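PDB 4OO3: hypothetical protein from Parabacteroides merdae, which is of unknown function but probably acts as an NAD(P)-dependent oxidoreductase, with a Rossmann-fold nucleotide-binding domain followed by a putative oxidoreductase C-terminal domain. Local coordinates for residues 214-219 / 432-437; 247-252 / 287-292. All coordinates share one frame; numbering follows the deposited sequence.

Contact 1 of 2, residues 214-219 / 432-437; sequences EGIVDV and SALDMA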
loop_
_atom_site.group_PDB
_atom_site.type_symbol
_atom_site.label_atom_id
_atom_site.label_comp_id
_atom_site.label_asym_id
_atom_site.label_seq_id
_atom_site.Cartn_x
_atom_site.Cartn_y
_atom_site.Cartn_z
ATOM N N GLU A 214 -2.742 10.139 9.404
ATOM C CA GLU A 214 -2.265 9.498 10.627
ATOM C C GLU A 214 -1.727 8.109 10.316
ATOM O O GLU A 214 -2.066 7.521 9.296
ATOM C CB GLU A 214 -3.384 9.400 11.667
ATOM C CG GLU A 214 -3.870 10.749 12.185
ATOM C CD GLU A 214 -4.020 10.815 13.701
ATOM O OE1 GLU A 214 -3.803 9.790 14.395
ATOM O OE2 GLU A 214 -4.364 11.912 14.204
ATOM N N GLY A 215 -0.908 7.574 11.211
ATOM C CA GLY A 215 -0.397 6.209 11.034
ATOM C C GLY A 215 -1.500 5.180 10.820
ATOM O O GLY A 215 -1.365 4.258 10.010
ATOM N N ILE A 216 -2.603 5.365 11.537
ATOM C CA ILE A 216 -3.722 4.433 11.513
ATOM C C ILE A 216 -4.488 4.404 10.169
ATOM O O ILE A 216 -5.274 3.490 9.938
ATOM C CB ILE A 216 -4.672 4.710 12.714
ATOM C CG1 ILE A 216 -5.638 3.548 12.953
ATOM C CG2 ILE A 216 -5.451 6.006 12.522
ATOM C CD1 ILE A 216 -6.463 3.720 14.208
ATOM N N VAL A 217 -4.253 5.373 9.281
ATOM C CA VAL A 217 -4.954 5.415 7.981
ATOM C C VAL A 217 -4.021 5.248 6.775
ATOM O O VAL A 217 -4.482 5.200 5.636
ATOM C CB VAL A 217 -5.778 6.723 7.806
ATOM C CG1 VAL A 217 -6.630 6.992 9.039
ATOM C CG2 VAL A 217 -4.890 7.925 7.494
ATOM N N ASP A 218 -2.723 5.144 7.036
ATOM C CA ASP A 218 -1.705 5.198 5.993
ATOM C C ASP A 218 -1.256 3.774 5.612
ATOM O O ASP A 218 -1.846 3.162 4.734
ATOM C CB ASP A 218 -0.556 6.097 6.470
ATOM C CG ASP A 218 0.540 6.271 5.437
ATOM O OD1 ASP A 218 0.305 5.903 4.264
ATOM O OD2 ASP A 218 1.627 6.796 5.806
ATOM N N VAL A 219 -0.247 3.231 6.281
ATOM C CA VAL A 219 0.249 1.887 5.956
ATOM C C VAL A 219 -0.812 0.822 6.227
ATOM O O VAL A 219 -0.790 -0.219 5.587
ATOM C CB VAL A 219 1.568 1.576 6.717
ATOM C CG1 VAL A 219 1.919 0.089 6.712
ATOM C CG2 VAL A 219 2.707 2.377 6.116
ATOM N N SER A 432 -12.857 5.028 9.645
ATOM C CA SER A 432 -13.707 4.765 10.814
ATOM C C SER A 432 -12.882 4.502 12.071
ATOM O O SER A 432 -13.270 4.904 13.169
ATOM C CB SER A 432 -14.632 3.571 10.561
ATOM O OG SER A 432 -15.577 3.877 9.554
ATOM N N ALA A 433 -11.753 3.820 11.904
ATOM C CA ALA A 433 -10.858 3.525 13.017
ATOM C C ALA A 433 -10.230 4.805 13.564
ATOM O O ALA A 433 -10.057 4.946 14.777
ATOM C CB ALA A 433 -9.781 2.540 12.583
ATOM N N LEU A 434 -9.896 5.741 12.678
ATOM C CA LEU A 434 -9.354 7.025 13.119
ATOM C C LEU A 434 -10.321 7.721 14.065
ATOM O O LEU A 434 -9.919 8.229 15.101
ATOM C CB LEU A 434 -9.043 7.933 11.930
ATOM C CG LEU A 434 -8.485 9.319 12.267
ATOM C CD1 LEU A 434 -7.161 9.207 13.011
ATOM C CD2 LEU A 434 -8.328 10.148 11.006
ATOM N N ASP A 435 -11.597 7.742 13.698
ATOM C CA ASP A 435 -12.646 8.352 14.527
ATOM C C ASP A 435 -12.816 7.648 15.876
ATOM O O ASP A 435 -12.907 8.301 16.912
ATOM C CB ASP A 435 -13.981 8.365 13.772
ATOM C CG ASP A 435 -13.997 9.368 12.628
ATOM O OD1 ASP A 435 -13.112 10.252 12.584
ATOM O OD2 ASP A 435 -14.901 9.279 11.768
HETATM N N MSE A 436 -12.859 6.319 15.853
HETATM C CA MSE A 436 -12.951 5.518 17.077
HETATM C C MSE A 436 -11.749 5.779 17.948
HETATM O O MSE A 436 -11.887 6.021 19.147
HETATM C CB MSE A 436 -13.039 4.035 16.705
HETATM C CG MSE A 436 -12.901 3.123 17.922
HETATM SE SE MSE A 436 -13.508 1.312 17.448
HETATM C CE MSE A 436 -15.437 1.704 17.467
ATOM N N ALA A 437 -10.561 5.747 17.349
ATOM C CA ALA A 437 -9.321 6.004 18.078
ATOM C C ALA A 437 -9.320 7.388 18.716
ATOM O O ALA A 437 -8.824 7.561 19.824
ATOM C CB ALA A 437 -8.124 5.852 17.153
#
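Glu214 OE1 forms a salt bridge with Arg250 NE, while the same carboxylate covers a methyl group of Leu434. A long, weak ion pair joins its other oxygen, OE2, to Lys438. Leu434 CD1 sits almost straight above the carboxylate plane, 3.6 Å from Glu214 CD. The two side chains cross at about a right angle. The charged group thus meets the helix through its flat side, and its oxygens remain turned to Arg250 and, weakly, to Lys438.

The rest of the contact is apolar, and no hydrogen bond crosses it. Ile216 carries most of it from the loop. Its CG1 is anti to the backbone N (chi1 -165°), and the extended chain carries CD1 to the helix. There Ile216 CD1 meets two alanines one turn apart: it is 3.9 Å from Ala433 CB and 4.0 Å from Ala437 CB. Their small side chains are consistent with this close approach. The other branch, Ile216 CG2, touches Leu434 CD1 at 3.7 Å. Leu434 therefore lies between Ile216 and Val217, whose CG1 is 3.9 Å from Leu434 CB.

All six touching residues are buried. Within the putative oxidoreductase C-terminal domain, the loop between helices 209-212 and 220-231 packs here on helix 419-439. Loop and helix together cover one face of the mixed sheet near its edge, at strands 243-255 and 282-294.

Contact 2 of 2, residues 247-252 / 287-292; sequences DANRWT and NGDIVY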
loop_
_atom_site.group_PDB
_atom_site.type_symbol
_atom_site.label_atom_id
_atom_site.label_comp_id
_atom_site.label_asym_id
_atom_site.label_seq_id
_atom_site.Cartn_x
_atom_site.Cartn_y
_atom_site.Cartn_z
ATOM N N ASP A 247 -12.250 -2.099 17.951
ATOM C CA ASP A 247 -11.347 -1.281 18.752
ATOM C C ASP A 247 -10.303 -0.601 17.883
ATOM O O ASP A 247 -9.960 -1.099 16.804
ATOM C CB ASP A 247 -10.658 -2.141 19.811
ATOM C CG ASP A 247 -9.967 -1.317 20.885
ATOM O OD1 ASP A 247 -10.385 -0.169 21.144
ATOM O OD2 ASP A 247 -8.998 -1.827 21.483
ATOM N N ALA A 248 -9.802 0.537 18.355
ATOM C CA ALA A 248 -8.782 1.268 17.630
ATOM C C ALA A 248 -7.975 2.154 18.560
ATOM O O ALA A 248 -8.521 2.745 19.491
ATOM C CB ALA A 248 -9.421 2.099 16.523
ATOM N N ASN A 249 -6.672 2.235 18.303
ATOM C CA ASN A 249 -5.782 3.097 19.066
ATOM C C ASN A 249 -4.834 3.853 18.153
ATOM O O ASN A 249 -4.520 3.396 17.050
ATOM C CB ASN A 249 -4.983 2.281 20.079
ATOM C CG ASN A 249 -5.874 1.594 21.094
ATOM O OD1 ASN A 249 -6.325 2.212 22.058
ATOM N ND2 ASN A 249 -6.146 0.322 20.877
ATOM N N ARG A 250 -4.406 5.021 18.621
ATOM C CA ARG A 250 -3.423 5.837 17.934
ATOM C C ARG A 250 -2.447 6.378 18.965
ATOM O O ARG A 250 -2.837 6.721 20.079
ATOM C CB ARG A 250 -4.107 6.982 17.188
ATOM C CG ARG A 250 -5.008 7.858 18.051
ATOM C CD ARG A 250 -5.827 8.809 17.192
ATOM N NE ARG A 250 -5.062 9.989 16.790
ATOM C CZ ARG A 250 -4.925 11.090 17.531
ATOM N NH1 ARG A 250 -5.475 11.184 18.731
ATOM N NH2 ARG A 250 -4.209 12.104 17.072
ATOM N N TRP A 251 -1.171 6.431 18.609
ATOM C CA TRP A 251 -0.167 6.941 19.530
ATOM C C TRP A 251 1.008 7.522 18.765
ATOM O O TRP A 251 1.080 7.413 17.536
ATOM C CB TRP A 251 0.274 5.866 20.538
ATOM C CG TRP A 251 0.985 4.670 19.969
ATOM C CD1 TRP A 251 2.341 4.464 19.908
ATOM C CD2 TRP A 251 0.378 3.500 19.409
ATOM N NE1 TRP A 251 2.607 3.245 19.335
ATOM C CE2 TRP A 251 1.420 2.633 19.022
ATOM C CE3 TRP A 251 -0.949 3.099 19.201
ATOM C CZ2 TRP A 251 1.175 1.391 18.427
ATOM C CZ3 TRP A 251 -1.189 1.872 18.616
ATOM C CH2 TRP A 251 -0.133 1.031 18.232
ATOM N N THR A 252 1.916 8.152 19.501
ATOM C CA THR A 252 2.929 8.995 18.896
ATOM C C THR A 252 4.320 8.378 18.881
ATOM O O THR A 252 4.620 7.460 19.642
ATOM C CB THR A 252 3.018 10.353 19.617
ATOM O OG1 THR A 252 3.362 10.152 20.989
ATOM C CG2 THR A 252 1.694 11.098 19.519
ATOM N N ASN A 287 1.501 6.083 14.510
ATOM C CA ASN A 287 1.292 4.710 14.956
ATOM C C ASN A 287 -0.186 4.479 15.196
ATOM O O ASN A 287 -0.898 5.389 15.608
ATOM C CB ASN A 287 2.053 4.441 16.251
ATOM C CG ASN A 287 3.496 4.874 16.183
ATOM O OD1 ASN A 287 4.326 4.205 15.582
ATOM N ND2 ASN A 287 3.805 5.994 16.809
ATOM N N GLY A 288 -0.656 3.271 14.922
ATOM C CA GLY A 288 -2.027 2.919 15.249
ATOM C C GLY A 288 -2.320 1.450 15.026
ATOM O O GLY A 288 -1.541 0.749 14.387
ATOM N N ASP A 289 -3.437 0.982 15.575
ATOM C CA ASP A 289 -3.919 -0.355 15.283
ATOM C C ASP A 289 -5.438 -0.399 15.217
ATOM O O ASP A 289 -6.115 0.514 15.677
ATOM C CB ASP A 289 -3.362 -1.396 16.267
ATOM C CG ASP A 289 -3.730 -1.125 17.714
ATOM O OD1 ASP A 289 -4.693 -0.382 17.990
ATOM O OD2 ASP A 289 -3.051 -1.692 18.592
ATOM N N ILE A 290 -5.960 -1.456 14.603
ATOM C CA ILE A 290 -7.396 -1.607 14.404
ATOM C C ILE A 290 -7.780 -3.051 14.662
ATOM O O ILE A 290 -7.125 -3.966 14.151
ATOM C CB ILE A 290 -7.834 -1.264 12.959
ATOM C CG1 ILE A 290 -7.066 -0.047 12.425
ATOM C CG2 ILE A 290 -9.351 -1.057 12.899
ATOM C CD1 ILE A 290 -7.393 0.327 10.990
ATOM N N VAL A 291 -8.820 -3.245 15.470
ATOM C CA VAL A 291 -9.508 -4.523 15.548
ATOM C C VAL A 291 -10.892 -4.322 14.949
ATOM O O VAL A 291 -11.608 -3.394 15.316
ATOM C CB VAL A 291 -9.618 -5.057 16.988
ATOM C CG1 VAL A 291 -10.384 -6.375 17.014
ATOM C CG2 VAL A 291 -8.239 -5.268 17.568
ATOM N N TYR A 292 -11.247 -5.186 14.008
ATOM C CA TYR A 292 -12.531 -5.104 13.344
ATOM C C TYR A 292 -13.000 -6.479 12.908
ATOM O O TYR A 292 -12.198 -7.406 12.754
ATOM C CB TYR A 292 -12.446 -4.177 12.131
ATOM C CG TYR A 292 -11.473 -4.623 11.051
ATOM C CD1 TYR A 292 -10.109 -4.382 11.174
ATOM C CD2 TYR A 292 -11.920 -5.264 9.896
ATOM C CE1 TYR A 292 -9.219 -4.780 10.186
ATOM C CE2 TYR A 292 -11.036 -5.661 8.903
ATOM C CZ TYR A 292 -9.687 -5.416 9.051
ATOM O OH TYR A 292 -8.793 -5.807 8.072
#
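Trp251 lays its indole over Asn287 and Gly288 of the neighbouring strand. Asn287 CB lies over one face, 3.4 Å from the centroid of the five-membered ring of Trp251, a CH-pi contact. At the other end of the indole, Trp251 CZ3 is 3.6 Å from Gly288 CA. Trp251 CG stands between its backbone N and carbonyl carbon (chi1 65°), which turns the ring toward strand 287-292. Ring and Asn287 amide planes are only 14° apart. The amide also holds the backbone: Asn287 ND2 donates to Trp251 O at 3.2 Å, from above the carbonyl plane. That oxygen takes a second, weak bond from Asn287 N. An alanine in place of Trp251 is likely to leave Asn287 CB without its CH-pi partner and the backbone at Gly288 without its aromatic cover, opening a gap on this face of the sheet.

Next along the strands, Asn249 and Asp289 exchange two backbone bonds, the shorter from Asp289 N to Asn249 O at 3.0 Å. Asp289 OD1 adds weak bonds from Asn249 N and ND2. Their flat groups are turned 72° apart. Further on, Asp247 and Val291 pair likewise, with Val291 N to Asp247 O at 2.8 Å.

Outside partners fix several polar ends. Lys440 binds both Asp247 OD1 and Asn249 OD1. Asn287 ND2 also reaches Thr253, and Asn287 OD1 accepts from Trp305 N. On the face away from Trp251, helix 419-439 and Ile216 cover Ala248 and Ile290. Arg250, paired with Gly288, leads its guanidinium away from that face to Glu214.

This is regular antiparallel pairing, here joining the outermost strand 243-255 to strand 282-294 in the mixed sheet of the putative oxidoreductase C-terminal domain.

From the N terminus the chain first builds the parallel Rossmann sheet, then enters the mixed sheet and reaches the loop at 214-219. Contact 1 closes the larger loop there, joining it to helix 419-439 near the C terminus. Contact 2 is nested inside that loop. It pairs strands 243-255 and 282-294, bringing back together a chain that has passed through helix 257-264. The centres of the two contacts are about 7 Å apart, and they touch. Ile216 CD1 lies 3.5 Å from Asn249 O, and Ala248 CB lies 3.4 Å from Ala433 O. The C-terminal helix and the mid-chain loop thus pack together on one face of the sheet edge.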